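Local structure of protein (soluble lytic transglycosylase SLT70) (Escherichia coli, 1QSA) at residues 57-62 / 92-97; 144-147 / 151-154; 306-311 / 319-324; 512-515 / 519-522. The protein cleaves the beta-1,4-glycosidic bonds between N-acetylmuramic acid and N-acetylglucosamine in peptidoglycan, forming a 1,6-anhydro bond in the N-acetylmuramic acid residue. One frame throughout, in Å; residues are numbered along the deposited sequence.

Contact 1. Residues 57-62 / 92-97; sequences TVTNFV and LAFSPE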
loop_
_atom_site.group_PDB
_atom_site.type_symbol
_atom_site.label_atom_id
_atom_site.label_comp_id
_atom_site.label_asym_id
_atom_site.label_seq_id
_atom_site.Cartn_x
_atom_site.Cartn_y
_atom_site.Cartn_z
ATOM N N THR A 57 -18.712 29.024 -15.727
ATOM C CA THR A 57 -18.274 29.324 -14.370
ATOM C C THR A 57 -17.216 28.313 -13.936
ATOM O O THR A 57 -16.185 28.673 -13.359
ATOM C CB THR A 57 -19.467 29.297 -13.392
ATOM O OG1 THR A 57 -20.369 30.354 -13.730
ATOM C CG2 THR A 57 -19.005 29.464 -11.948
ATOM N N VAL A 58 -17.455 27.048 -14.264
ATOM C CA VAL A 58 -16.529 25.981 -13.894
ATOM C C VAL A 58 -15.221 26.100 -14.662
ATOM O O VAL A 58 -14.137 26.001 -14.082
ATOM C CB VAL A 58 -17.174 24.585 -14.102
ATOM C CG1 VAL A 58 -16.204 23.478 -13.679
ATOM C CG2 VAL A 58 -18.465 24.492 -13.271
ATOM N N THR A 59 -15.327 26.297 -15.974
ATOM C CA THR A 59 -14.161 26.472 -16.833
ATOM C C THR A 59 -13.291 27.634 -16.330
ATOM O O THR A 59 -12.072 27.500 -16.242
ATOM C CB THR A 59 -14.607 26.753 -18.287
ATOM O OG1 THR A 59 -15.269 25.591 -18.796
ATOM C CG2 THR A 59 -13.416 27.094 -19.188
ATOM N N ASN A 60 -13.921 28.762 -16.004
ATOM C CA ASN A 60 -13.178 29.932 -15.522
ATOM C C ASN A 60 -12.435 29.627 -14.226
ATOM O O ASN A 60 -11.264 29.987 -14.079
ATOM C CB ASN A 60 -14.096 31.143 -15.340
ATOM C CG ASN A 60 -14.557 31.732 -16.668
ATOM O OD1 ASN A 60 -14.015 31.406 -17.731
ATOM N ND2 ASN A 60 -15.563 32.598 -16.613
ATOM N N PHE A 61 -13.086 28.897 -13.323
ATOM C CA PHE A 61 -12.460 28.547 -12.053
ATOM C C PHE A 61 -11.272 27.600 -12.246
ATOM O O PHE A 61 -10.206 27.786 -11.659
ATOM C CB PHE A 61 -13.480 27.923 -11.089
ATOM C CG PHE A 61 -12.889 27.540 -9.763
ATOM C CD1 PHE A 61 -12.558 28.521 -8.828
ATOM C CD2 PHE A 61 -12.626 26.200 -9.453
ATOM C CE1 PHE A 61 -11.974 28.176 -7.608
ATOM C CE2 PHE A 61 -12.042 25.853 -8.239
ATOM C CZ PHE A 61 -11.718 26.851 -7.314
ATOM N N VAL A 62 -11.457 26.587 -13.078
ATOM C CA VAL A 62 -10.399 25.627 -13.336
ATOM C C VAL A 62 -9.192 26.309 -14.002
ATOM O O VAL A 62 -8.051 26.096 -13.589
ATOM C CB VAL A 62 -10.928 24.462 -14.201
ATOM C CG1 VAL A 62 -9.798 23.527 -14.611
ATOM C CG2 VAL A 62 -12.006 23.711 -13.442
ATOM N N LEU A 92 -18.465 17.525 -24.015
ATOM C CA LEU A 92 -17.306 17.596 -24.896
ATOM C C LEU A 92 -16.785 19.030 -25.091
ATOM O O LEU A 92 -15.598 19.240 -25.325
ATOM C CB LEU A 92 -17.603 16.892 -26.229
ATOM C CG LEU A 92 -17.883 15.394 -26.064
ATOM C CD1 LEU A 92 -18.284 14.759 -27.397
ATOM C CD2 LEU A 92 -16.615 14.714 -25.541
ATOM N N ALA A 93 -17.664 20.015 -24.960
ATOM C CA ALA A 93 -17.253 21.406 -25.101
ATOM C C ALA A 93 -16.463 21.796 -23.852
ATOM O O ALA A 93 -15.472 22.522 -23.927
ATOM C CB ALA A 93 -18.488 22.312 -25.269
ATOM N N PHE A 94 -16.871 21.242 -22.717
ATOM C CA PHE A 94 -16.222 21.522 -21.440
ATOM C C PHE A 94 -14.922 20.723 -21.282
ATOM O O PHE A 94 -13.926 21.229 -20.733
ATOM C CB PHE A 94 -17.188 21.213 -20.282
ATOM C CG PHE A 94 -16.539 21.290 -18.923
ATOM C CD1 PHE A 94 -16.276 22.531 -18.328
ATOM C CD2 PHE A 94 -16.135 20.126 -18.264
ATOM C CE1 PHE A 94 -15.612 22.608 -17.094
ATOM C CE2 PHE A 94 -15.471 20.191 -17.029
ATOM C CZ PHE A 94 -15.209 21.435 -16.446
ATOM N N SER A 95 -14.933 19.487 -21.781
ATOM C CA SER A 95 -13.780 18.589 -21.697
ATOM C C SER A 95 -13.520 17.954 -23.068
ATOM O O SER A 95 -13.836 16.786 -23.292
ATOM C CB SER A 95 -14.049 17.492 -20.648
ATOM O OG SER A 95 -12.951 16.593 -20.537
ATOM N N PRO A 96 -12.924 18.717 -24.007
ATOM C CA PRO A 96 -12.642 18.173 -25.341
ATOM C C PRO A 96 -11.653 17.006 -25.327
ATOM O O PRO A 96 -11.679 16.168 -26.225
ATOM C CB PRO A 96 -12.109 19.384 -26.120
ATOM C CG PRO A 96 -11.674 20.352 -25.061
ATOM C CD PRO A 96 -12.675 20.167 -23.958
ATOM N N GLU A 97 -10.787 16.969 -24.312
ATOM C CA GLU A 97 -9.800 15.899 -24.155
ATOM C C GLU A 97 -10.274 14.899 -23.099
ATOM O O GLU A 97 -11.056 15.239 -22.216
ATOM C CB GLU A 97 -8.442 16.452 -23.716
ATOM C CG GLU A 97 -7.857 17.544 -24.604
ATOM C CD GLU A 97 -7.904 17.209 -26.083
ATOM O OE1 GLU A 97 -7.613 16.048 -26.455
ATOM O OE2 GLU A 97 -8.234 18.120 -26.878
HETATM O O HOH W 1 -13.408 23.729 -19.819
#
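Thr59 and Phe94 are the residues whose CA atoms come closest, 7.1 Å apart. Residues 57-62 sit inside helix 55-64, where Val62 N is bonded to Val58 O in the ordinary helical way. Residues 92-97 take in the end of helix 88-94 and the chain that leaves it: Ser95 is the first residue to abandon helical torsions, and its OG then binds Glu97 O at 2.9 Å. No direct hydrogen bond joins the two segments, and the direct contact rests on one ring. With CG anti to the backbone N (chi1 172°), Phe94 swings its ring out to helix 55-64. CG1 of Val58 meets the ring obliquely, 3.6 Å from both Phe94 CE1 and Phe94 CZ, and the two side chains cross at about a right angle. Thr59 comes to the ring edge instead, its OG1 close to the ring plane and 3.3 Å from Phe94 CD1. The same hydroxyl takes part in the one polar link between the segments: a water lies 2.8 Å from Thr59 OG1 and donates to Phe94 O at 2.7 Å. Thr59 OG1 is also hydrogen-bonded to Ala55 O one turn back, which holds the hydroxyl against its own helix. Helix 69-84, which lies between these two in the chain, packs against both. Its Phe78 meets the Phe94 ring edge-to-face and also touches Val58, while Leu82 packs on Phe94; on helix 55-64, Phe61 reaches back to Tyr43 and Ile46 of helix 38-48, continuing the layered packing of the alpha-superhelix.

Contact 2. Residues 144-147 / 151-154; sequences SVWR and KQDP. With SO4 (sulfate ion), chain M.
Arg147 O and Gln152 N are joined through one water, which donates to Arg147 O at 2.8 Å and accepts from Gln152 N at 2.9 Å. The bridge spans the short loop between helices 138-148 and 154-166, a helix-loop-helix connection of the alpha-superhelix. A second water does similar work beside it, lying in the plane of the Trp146 indole at its edge, accepting from Trp146 NE1 and donating to Lys151 O. Between the two waters Gln152 folds back over the helix it has just left. Its CG stands anti to the backbone N (chi1 -180°) and the chain stays extended, which carries it across a face of Trp146: CG makes a CH-pi contact 3.8 Å from the centroid of the six-membered ring, 9° off the normal. The amide beyond stands steeply to the indole, with the planes 77° apart, and Gln152 NE2 comes over the ring 3.3 Å from Trp146 CZ3. Gln152 OE1 turns the other way and lies along the aliphatic part of Arg147, 3.4 Å from Arg147 CG. Trp129 meets the indole edge-to-face. The outstretched Arg147 leads its guanidinium to Gln179 O through NH1 and to a sulfate, probably from the crystallisation liquor and also bound by Ala182 N. Arg147 NH2 donates to sulfate O3 at 2.9 Å, with the oxygen in the guanidinium plane.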
loop_
_atom_site.group_PDB
_atom_site.type_symbol
_atom_site.label_atom_id
_atom_site.label_comp_id
_atom_site.label_asym_id
_atom_site.label_seq_id
_atom_site.Cartn_x
_atom_site.Cartn_y
_atom_site.Cartn_z
ATOM N N SER A 144 -22.783 -1.150 -23.188
ATOM C CA SER A 144 -24.037 -1.600 -23.797
ATOM C C SER A 144 -24.157 -1.137 -25.249
ATOM O O SER A 144 -24.413 -1.954 -26.138
ATOM C CB SER A 144 -25.231 -1.097 -22.986
ATOM O OG SER A 144 -26.436 -1.615 -23.515
ATOM N N VAL A 145 -23.964 0.158 -25.510
ATOM C CA VAL A 145 -24.071 0.649 -26.893
ATOM C C VAL A 145 -22.933 0.126 -27.764
ATOM O O VAL A 145 -23.121 -0.123 -28.964
ATOM C CB VAL A 145 -24.190 2.215 -26.993
ATOM C CG1 VAL A 145 -25.469 2.691 -26.302
ATOM C CG2 VAL A 145 -22.962 2.917 -26.414
ATOM N N TRP A 146 -21.764 -0.083 -27.155
ATOM C CA TRP A 146 -20.599 -0.603 -27.862
ATOM C C TRP A 146 -20.936 -1.988 -28.399
ATOM O O TRP A 146 -20.731 -2.271 -29.583
ATOM C CB TRP A 146 -19.393 -0.667 -26.920
ATOM C CG TRP A 146 -18.150 -1.305 -27.479
ATOM C CD1 TRP A 146 -17.681 -1.245 -28.766
ATOM C CD2 TRP A 146 -17.200 -2.089 -26.744
ATOM N NE1 TRP A 146 -16.497 -1.938 -28.872
ATOM C CE2 TRP A 146 -16.180 -2.465 -27.646
ATOM C CE3 TRP A 146 -17.113 -2.503 -25.405
ATOM C CZ2 TRP A 146 -15.079 -3.237 -27.253
ATOM C CZ3 TRP A 146 -16.021 -3.269 -25.016
ATOM C CH2 TRP A 146 -15.017 -3.626 -25.940
ATOM N N ARG A 147 -21.484 -2.837 -27.538
ATOM C CA ARG A 147 -21.865 -4.179 -27.951
ATOM C C ARG A 147 -23.010 -4.131 -28.980
ATOM O O ARG A 147 -23.004 -4.874 -29.958
ATOM C CB ARG A 147 -22.278 -5.019 -26.736
ATOM C CG ARG A 147 -22.698 -6.445 -27.088
ATOM C CD ARG A 147 -22.966 -7.261 -25.833
ATOM N NE ARG A 147 -23.353 -8.635 -26.159
ATOM C CZ ARG A 147 -23.534 -9.599 -25.262
ATOM N NH1 ARG A 147 -23.349 -9.368 -23.965
ATOM N NH2 ARG A 147 -23.895 -10.813 -25.665
ATOM N N LYS A 151 -19.576 -3.744 -33.144
ATOM C CA LYS A 151 -18.133 -3.526 -33.216
ATOM C C LYS A 151 -17.333 -4.124 -32.065
ATOM O O LYS A 151 -16.111 -3.981 -32.026
ATOM C CB LYS A 151 -17.818 -2.030 -33.335
ATOM C CG LYS A 151 -18.446 -1.316 -34.549
ATOM C CD LYS A 151 -18.036 -1.945 -35.865
ATOM C CE LYS A 151 -18.292 -0.982 -37.034
ATOM N NZ LYS A 151 -19.683 -0.463 -37.027
ATOM N N GLN A 152 -18.012 -4.760 -31.119
ATOM C CA GLN A 152 -17.316 -5.387 -29.995
ATOM C C GLN A 152 -16.850 -6.786 -30.407
ATOM O O GLN A 152 -17.671 -7.679 -30.602
ATOM C CB GLN A 152 -18.231 -5.484 -28.773
ATOM C CG GLN A 152 -17.567 -6.130 -27.552
ATOM C CD GLN A 152 -18.542 -6.348 -26.416
ATOM O OE1 GLN A 152 -19.469 -7.151 -26.527
ATOM N NE2 GLN A 152 -18.347 -5.623 -25.317
ATOM N N ASP A 153 -15.538 -6.951 -30.550
ATOM C CA ASP A 153 -14.920 -8.233 -30.920
ATOM C C ASP A 153 -15.284 -9.252 -29.833
ATOM O O ASP A 153 -15.043 -9.006 -28.648
ATOM C CB ASP A 153 -13.391 -8.050 -30.983
ATOM C CG ASP A 153 -12.633 -9.311 -31.441
ATOM O OD1 ASP A 153 -13.226 -10.402 -31.564
ATOM O OD2 ASP A 153 -11.412 -9.191 -31.680
ATOM N N PRO A 154 -15.915 -10.384 -30.212
ATOM C CA PRO A 154 -16.272 -11.377 -29.188
ATOM C C PRO A 154 -15.045 -11.855 -28.397
ATOM O O PRO A 154 -15.159 -12.213 -27.222
ATOM C CB PRO A 154 -16.947 -12.500 -29.994
ATOM C CG PRO A 154 -16.418 -12.309 -31.398
ATOM C CD PRO A 154 -16.355 -10.817 -31.552
HETATM S S SO4 M . -24.982 -11.920 -29.372
HETATM O O1 SO4 M . -23.678 -12.147 -30.027
HETATM O O2 SO4 M . -25.423 -13.156 -28.699
HETATM O O3 SO4 M . -24.864 -10.824 -28.388
HETATM O O4 SO4 M . -25.986 -11.546 -30.393
HETATM O O HOH W 2 -14.225 -2.141 -30.872
HETATM O O HOH W 3 -20.618 -6.011 -30.957
#

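Contact 3. Residues 306-311 / 319-324; sequences TWLARL and DEWRYW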
loop_
_atom_site.group_PDB
_atom_site.type_symbol
_atom_site.label_atom_id
_atom_site.label_comp_id
_atom_site.label_asym_id
_atom_site.label_seq_id
_atom_site.Cartn_x
_atom_site.Cartn_y
_atom_site.Cartn_z
ATOM N N THR A 306 21.001 -26.114 0.739
ATOM C CA THR A 306 20.363 -26.659 -0.453
ATOM C C THR A 306 19.479 -25.660 -1.199
ATOM O O THR A 306 19.629 -25.451 -2.405
ATOM C CB THR A 306 19.492 -27.878 -0.100
ATOM O OG1 THR A 306 20.328 -28.923 0.409
ATOM C CG2 THR A 306 18.715 -28.384 -1.333
ATOM N N TRP A 307 18.556 -25.046 -0.470
ATOM C CA TRP A 307 17.615 -24.109 -1.065
ATOM C C TRP A 307 18.169 -22.738 -1.481
ATOM O O TRP A 307 17.740 -22.182 -2.487
ATOM C CB TRP A 307 16.362 -24.023 -0.188
ATOM C CG TRP A 307 15.647 -25.356 -0.141
ATOM C CD1 TRP A 307 15.592 -26.217 0.916
ATOM C CD2 TRP A 307 14.955 -26.004 -1.223
ATOM N NE1 TRP A 307 14.916 -27.363 0.561
ATOM C CE2 TRP A 307 14.514 -27.259 -0.746
ATOM C CE3 TRP A 307 14.667 -25.645 -2.552
ATOM C CZ2 TRP A 307 13.800 -28.158 -1.547
ATOM C CZ3 TRP A 307 13.957 -26.536 -3.348
ATOM C CH2 TRP A 307 13.531 -27.779 -2.842
ATOM N N LEU A 308 19.140 -22.207 -0.740
ATOM C CA LEU A 308 19.738 -20.922 -1.117
ATOM C C LEU A 308 20.426 -21.087 -2.474
ATOM O O LEU A 308 20.421 -20.175 -3.306
ATOM C CB LEU A 308 20.783 -20.483 -0.096
ATOM C CG LEU A 308 20.665 -19.175 0.698
ATOM C CD1 LEU A 308 21.936 -18.383 0.514
ATOM C CD2 LEU A 308 19.438 -18.345 0.330
ATOM N N ALA A 309 21.010 -22.266 -2.693
ATOM C CA ALA A 309 21.699 -22.559 -3.946
ATOM C C ALA A 309 20.743 -22.722 -5.130
ATOM O O ALA A 309 21.162 -22.583 -6.283
ATOM C CB ALA A 309 22.577 -23.818 -3.783
ATOM N N ARG A 310 19.471 -23.027 -4.858
ATOM C CA ARG A 310 18.478 -23.196 -5.926
ATOM C C ARG A 310 17.933 -21.860 -6.443
ATOM O O ARG A 310 17.253 -21.816 -7.470
ATOM C CB ARG A 310 17.298 -24.068 -5.466
ATOM C CG ARG A 310 17.677 -25.465 -5.001
ATOM C CD ARG A 310 18.255 -26.283 -6.127
ATOM N NE ARG A 310 17.279 -26.538 -7.187
ATOM C CZ ARG A 310 17.535 -27.274 -8.264
ATOM N NH1 ARG A 310 18.734 -27.823 -8.424
ATOM N NH2 ARG A 310 16.599 -27.463 -9.186
ATOM N N LEU A 311 18.201 -20.780 -5.717
ATOM C CA LEU A 311 17.746 -19.457 -6.143
ATOM C C LEU A 311 18.450 -19.045 -7.427
ATOM O O LEU A 311 19.623 -19.374 -7.630
ATOM C CB LEU A 311 18.082 -18.412 -5.083
ATOM C CG LEU A 311 17.252 -18.443 -3.801
ATOM C CD1 LEU A 311 17.912 -17.577 -2.752
ATOM C CD2 LEU A 311 15.840 -17.970 -4.115
ATOM N N ASP A 319 19.790 -8.373 -0.451
ATOM C CA ASP A 319 20.436 -8.219 0.856
ATOM C C ASP A 319 20.306 -9.465 1.721
ATOM O O ASP A 319 21.296 -9.965 2.250
ATOM C CB ASP A 319 19.790 -7.082 1.657
ATOM C CG ASP A 319 20.231 -5.711 1.205
ATOM O OD1 ASP A 319 21.013 -5.595 0.234
ATOM O OD2 ASP A 319 19.789 -4.739 1.851
ATOM N N GLU A 320 19.070 -9.920 1.907
ATOM C CA GLU A 320 18.818 -11.088 2.741
ATOM C C GLU A 320 19.594 -12.337 2.336
ATOM O O GLU A 320 20.178 -13.008 3.194
ATOM C CB GLU A 320 17.316 -11.412 2.830
ATOM C CG GLU A 320 16.610 -11.707 1.494
ATOM C CD GLU A 320 15.890 -10.514 0.925
ATOM O OE1 GLU A 320 16.398 -9.380 1.060
ATOM O OE2 GLU A 320 14.829 -10.707 0.293
ATOM N N TRP A 321 19.649 -12.622 1.035
ATOM C CA TRP A 321 20.328 -13.827 0.580
ATOM C C TRP A 321 21.844 -13.701 0.633
ATOM O O TRP A 321 22.546 -14.704 0.778
ATOM C CB TRP A 321 19.801 -14.276 -0.778
ATOM C CG TRP A 321 18.285 -14.393 -0.811
ATOM C CD1 TRP A 321 17.474 -14.060 -1.852
ATOM C CD2 TRP A 321 17.406 -14.825 0.258
ATOM N NE1 TRP A 321 16.152 -14.242 -1.509
ATOM C CE2 TRP A 321 16.079 -14.713 -0.223
ATOM C CE3 TRP A 321 17.611 -15.281 1.573
ATOM C CZ2 TRP A 321 14.954 -15.039 0.562
ATOM C CZ3 TRP A 321 16.488 -15.604 2.358
ATOM C CH2 TRP A 321 15.178 -15.480 1.843
ATOM N N ARG A 322 22.351 -12.475 0.512
ATOM C CA ARG A 322 23.786 -12.260 0.649
ATOM C C ARG A 322 24.158 -12.499 2.123
ATOM O O ARG A 322 25.152 -13.175 2.424
ATOM C CB ARG A 322 24.170 -10.846 0.222
ATOM C CG ARG A 322 24.057 -10.640 -1.280
ATOM C CD ARG A 322 24.249 -9.190 -1.654
ATOM N NE ARG A 322 25.617 -8.737 -1.424
ATOM C CZ ARG A 322 25.964 -7.466 -1.235
ATOM N NH1 ARG A 322 25.043 -6.511 -1.216
ATOM N NH2 ARG A 322 27.237 -7.152 -1.035
ATOM N N TYR A 323 23.331 -12.000 3.047
ATOM C CA TYR A 323 23.614 -12.210 4.466
ATOM C C TYR A 323 23.573 -13.695 4.803
ATOM O O TYR A 323 24.466 -14.193 5.487
ATOM C CB TYR A 323 22.619 -11.477 5.388
ATOM C CG TYR A 323 22.868 -11.823 6.856
ATOM C CD1 TYR A 323 23.874 -11.184 7.587
ATOM C CD2 TYR A 323 22.148 -12.848 7.484
ATOM C CE1 TYR A 323 24.167 -11.567 8.905
ATOM C CE2 TYR A 323 22.430 -13.233 8.788
ATOM C CZ TYR A 323 23.437 -12.593 9.492
ATOM O OH TYR A 323 23.714 -12.973 10.773
ATOM N N TRP A 324 22.552 -14.406 4.329
ATOM C CA TRP A 324 22.458 -15.832 4.669
ATOM C C TRP A 324 23.543 -16.672 4.004
ATOM O O TRP A 324 23.941 -17.716 4.535
ATOM C CB TRP A 324 21.034 -16.363 4.482
ATOM C CG TRP A 324 20.125 -15.823 5.576
ATOM C CD1 TRP A 324 19.161 -14.853 5.444
ATOM C CD2 TRP A 324 20.185 -16.134 6.978
ATOM N NE1 TRP A 324 18.636 -14.530 6.675
ATOM C CE2 TRP A 324 19.242 -15.297 7.636
ATOM C CE3 TRP A 324 20.948 -17.033 7.745
ATOM C CZ2 TRP A 324 19.042 -15.329 9.020
ATOM C CZ3 TRP A 324 20.747 -17.066 9.132
ATOM C CH2 TRP A 324 19.798 -16.214 9.753
#
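Trp321 of helix 319-331 receives Leu311, just past the end of helix 301-310, over one face of its indole. From its CB, Trp321 turns CG anti to the carbonyl carbon (chi1 -52°), which lays the indole against residues 306-311. CG is the first ring atom to find a partner: Leu311 CD1 sits 3.7 Å from it and equally close to Trp321 CD1. This methyl is a CH-pi donor over the five-membered ring, 3.8 Å from the centroid and 15° off the normal, and the two side chains cross at about a right angle. NE1 also borders the methyl, but its hydrogen bond goes to Glu289 OE2 on helix 285-298, which, with the packing on both faces, restrains the rotation of the indole. Farther round the ring, CE3 receives Leu308 CD2 at 3.8 Å in an oblique approach. The other branch of that leucine, CD1, drops toward the backbone and lies 3.7 Å from Trp321 O. The opposite face of the indole is covered from its own helix, where Glu320 CG stands over the centre, so the ring is clamped between a leucine methyl and a methylene. One turn on, Trp324 points its ring elsewhere, with NE1 bound to Tyr352 OH. Helices 301-310 and 319-331, joined by a non-helical link and packed through buried leucine and tryptophan side chains, form a roughly antiparallel pair, of the kind stacked in an alpha-superhelix.

Contact 4. Residues 512-515 / 519-522; sequences PGYS and QLLD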
loop_
_atom_site.group_PDB
_atom_site.type_symbol
_atom_site.label_atom_id
_atom_site.label_comp_id
_atom_site.label_asym_id
_atom_site.label_seq_id
_atom_site.Cartn_x
_atom_site.Cartn_y
_atom_site.Cartn_z
ATOM N N PRO A 512 -9.032 7.309 30.641
ATOM C CA PRO A 512 -10.203 8.187 30.645
ATOM C C PRO A 512 -10.330 9.076 29.401
ATOM O O PRO A 512 -9.356 9.292 28.676
ATOM C CB PRO A 512 -9.952 9.061 31.874
ATOM C CG PRO A 512 -8.470 9.267 31.835
ATOM C CD PRO A 512 -7.899 7.926 31.361
ATOM N N GLY A 513 -11.546 9.564 29.170
ATOM C CA GLY A 513 -11.802 10.501 28.088
ATOM C C GLY A 513 -11.998 10.098 26.648
ATOM O O GLY A 513 -12.151 10.979 25.800
ATOM N N TYR A 514 -12.040 8.804 26.367
ATOM C CA TYR A 514 -12.219 8.334 25.000
ATOM C C TYR A 514 -13.655 7.875 24.714
ATOM O O TYR A 514 -14.146 6.925 25.321
ATOM C CB TYR A 514 -11.232 7.191 24.712
ATOM C CG TYR A 514 -11.275 6.700 23.282
ATOM C CD1 TYR A 514 -10.733 7.469 22.246
ATOM C CD2 TYR A 514 -11.853 5.469 22.956
ATOM C CE1 TYR A 514 -10.763 7.023 20.928
ATOM C CE2 TYR A 514 -11.892 5.018 21.631
ATOM C CZ TYR A 514 -11.342 5.804 20.629
ATOM O OH TYR A 514 -11.355 5.366 19.322
ATOM N N SER A 515 -14.299 8.510 23.740
ATOM C CA SER A 515 -15.671 8.152 23.380
ATOM C C SER A 515 -15.951 7.963 21.884
ATOM O O SER A 515 -16.995 7.421 21.526
ATOM C CB SER A 515 -16.653 9.183 23.957
ATOM O OG SER A 515 -16.389 10.484 23.457
ATOM N N GLN A 519 -11.518 10.841 17.634
ATOM C CA GLN A 519 -10.514 11.405 18.530
ATOM C C GLN A 519 -9.116 10.862 18.193
ATOM O O GLN A 519 -8.106 11.435 18.609
ATOM C CB GLN A 519 -10.840 11.068 19.979
ATOM C CG GLN A 519 -12.100 11.735 20.513
ATOM C CD GLN A 519 -12.424 11.232 21.896
ATOM O OE1 GLN A 519 -13.289 10.386 22.058
ATOM N NE2 GLN A 519 -11.682 11.697 22.892
ATOM N N LEU A 520 -9.070 9.764 17.446
ATOM C CA LEU A 520 -7.798 9.148 17.061
ATOM C C LEU A 520 -7.007 10.053 16.102
ATOM O O LEU A 520 -5.813 9.855 15.895
ATOM C CB LEU A 520 -8.030 7.752 16.459
ATOM C CG LEU A 520 -8.649 6.741 17.437
ATOM C CD1 LEU A 520 -8.921 5.417 16.722
ATOM C CD2 LEU A 520 -7.676 6.521 18.621
ATOM N N LEU A 521 -7.670 11.062 15.537
ATOM C CA LEU A 521 -6.994 11.999 14.651
ATOM C C LEU A 521 -6.255 13.104 15.411
ATOM O O LEU A 521 -5.556 13.916 14.805
ATOM C CB LEU A 521 -7.976 12.593 13.635
ATOM C CG LEU A 521 -8.664 11.572 12.729
ATOM C CD1 LEU A 521 -9.537 12.313 11.719
ATOM C CD2 LEU A 521 -7.656 10.699 12.010
ATOM N N ASP A 522 -6.441 13.155 16.729
ATOM C CA ASP A 522 -5.744 14.119 17.573
ATOM C C ASP A 522 -4.398 13.480 17.964
ATOM O O ASP A 522 -4.376 12.413 18.575
ATOM C CB ASP A 522 -6.563 14.402 18.836
ATOM C CG ASP A 522 -5.795 15.220 19.845
ATOM O OD1 ASP A 522 -5.408 16.356 19.497
ATOM O OD2 ASP A 522 -5.549 14.720 20.974
#
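Gln519 and the backbone on both sides of Tyr514 make the hydrogen bonds of this contact. The glutamine chain is extended beyond CG, and its amide is gripped at both ends. NE2 donates to Gly513 O at 3.0 Å, a nearly straight bond (170°) with the acceptor in the amide plane. OE1 accepts from Ser515 N at 2.7 Å, with the donor in the carbonyl plane and the N-H pointing almost straight at it (166°). The oxygen takes a further hydrogen bond from Ser516 N, so two successive backbone N-H groups converge on it, while Ser515 OG stands at 3.4 Å in a weak and unsettled interaction. The side-chain amide thus pairs with a backbone C=O and an N-H two residues apart, bracketing Tyr514. Within residues 519-522, the 3-10 turn closes with Asp522 N to Gln519 O at 3.0 Å. Asp522 is the N-cap of helix 523-540, its side chain capping a backbone N of that helix; its OD2 is also bonded to Thr525 OG1. All this lies in the loop between helices 499-509 and 523-540 of the lysozyme-like Slt domain. The Tyr514 ring lies obliquely beside the Gln519 amide, the planes 26° apart. Apolar packing takes over at the far end of the ring, which runs onto Leu520: Tyr514 CE1 is 3.9 Å from Leu520 CD2, and Tyr514 OH is 3.6 Å from Leu520 CD1. Both side chains also pack on Ala502 and Ile529, from the helices before and after the loop.

The four contacts follow one another along the chain and none touches another. Contacts 1 and 2 are the nearest pair, with centres about 30 Å and nearest atoms about 13 Å apart, both in the earlier helices of the superhelix. Contact 3 lies on the other side of the chain's centre from contact 1, at about 57 Å between centres, as expected of helices that curve round in a large arc. Contact 4 belongs to the Slt domain, about 43 Å from contact 1 and about 47 Å from contact 3, centre to centre. It alone comes near the predicted catalytic residue: the Leu520 side chain is about 12 Å from that of Glu478, while contacts 1 to 3 are structural packing away from it.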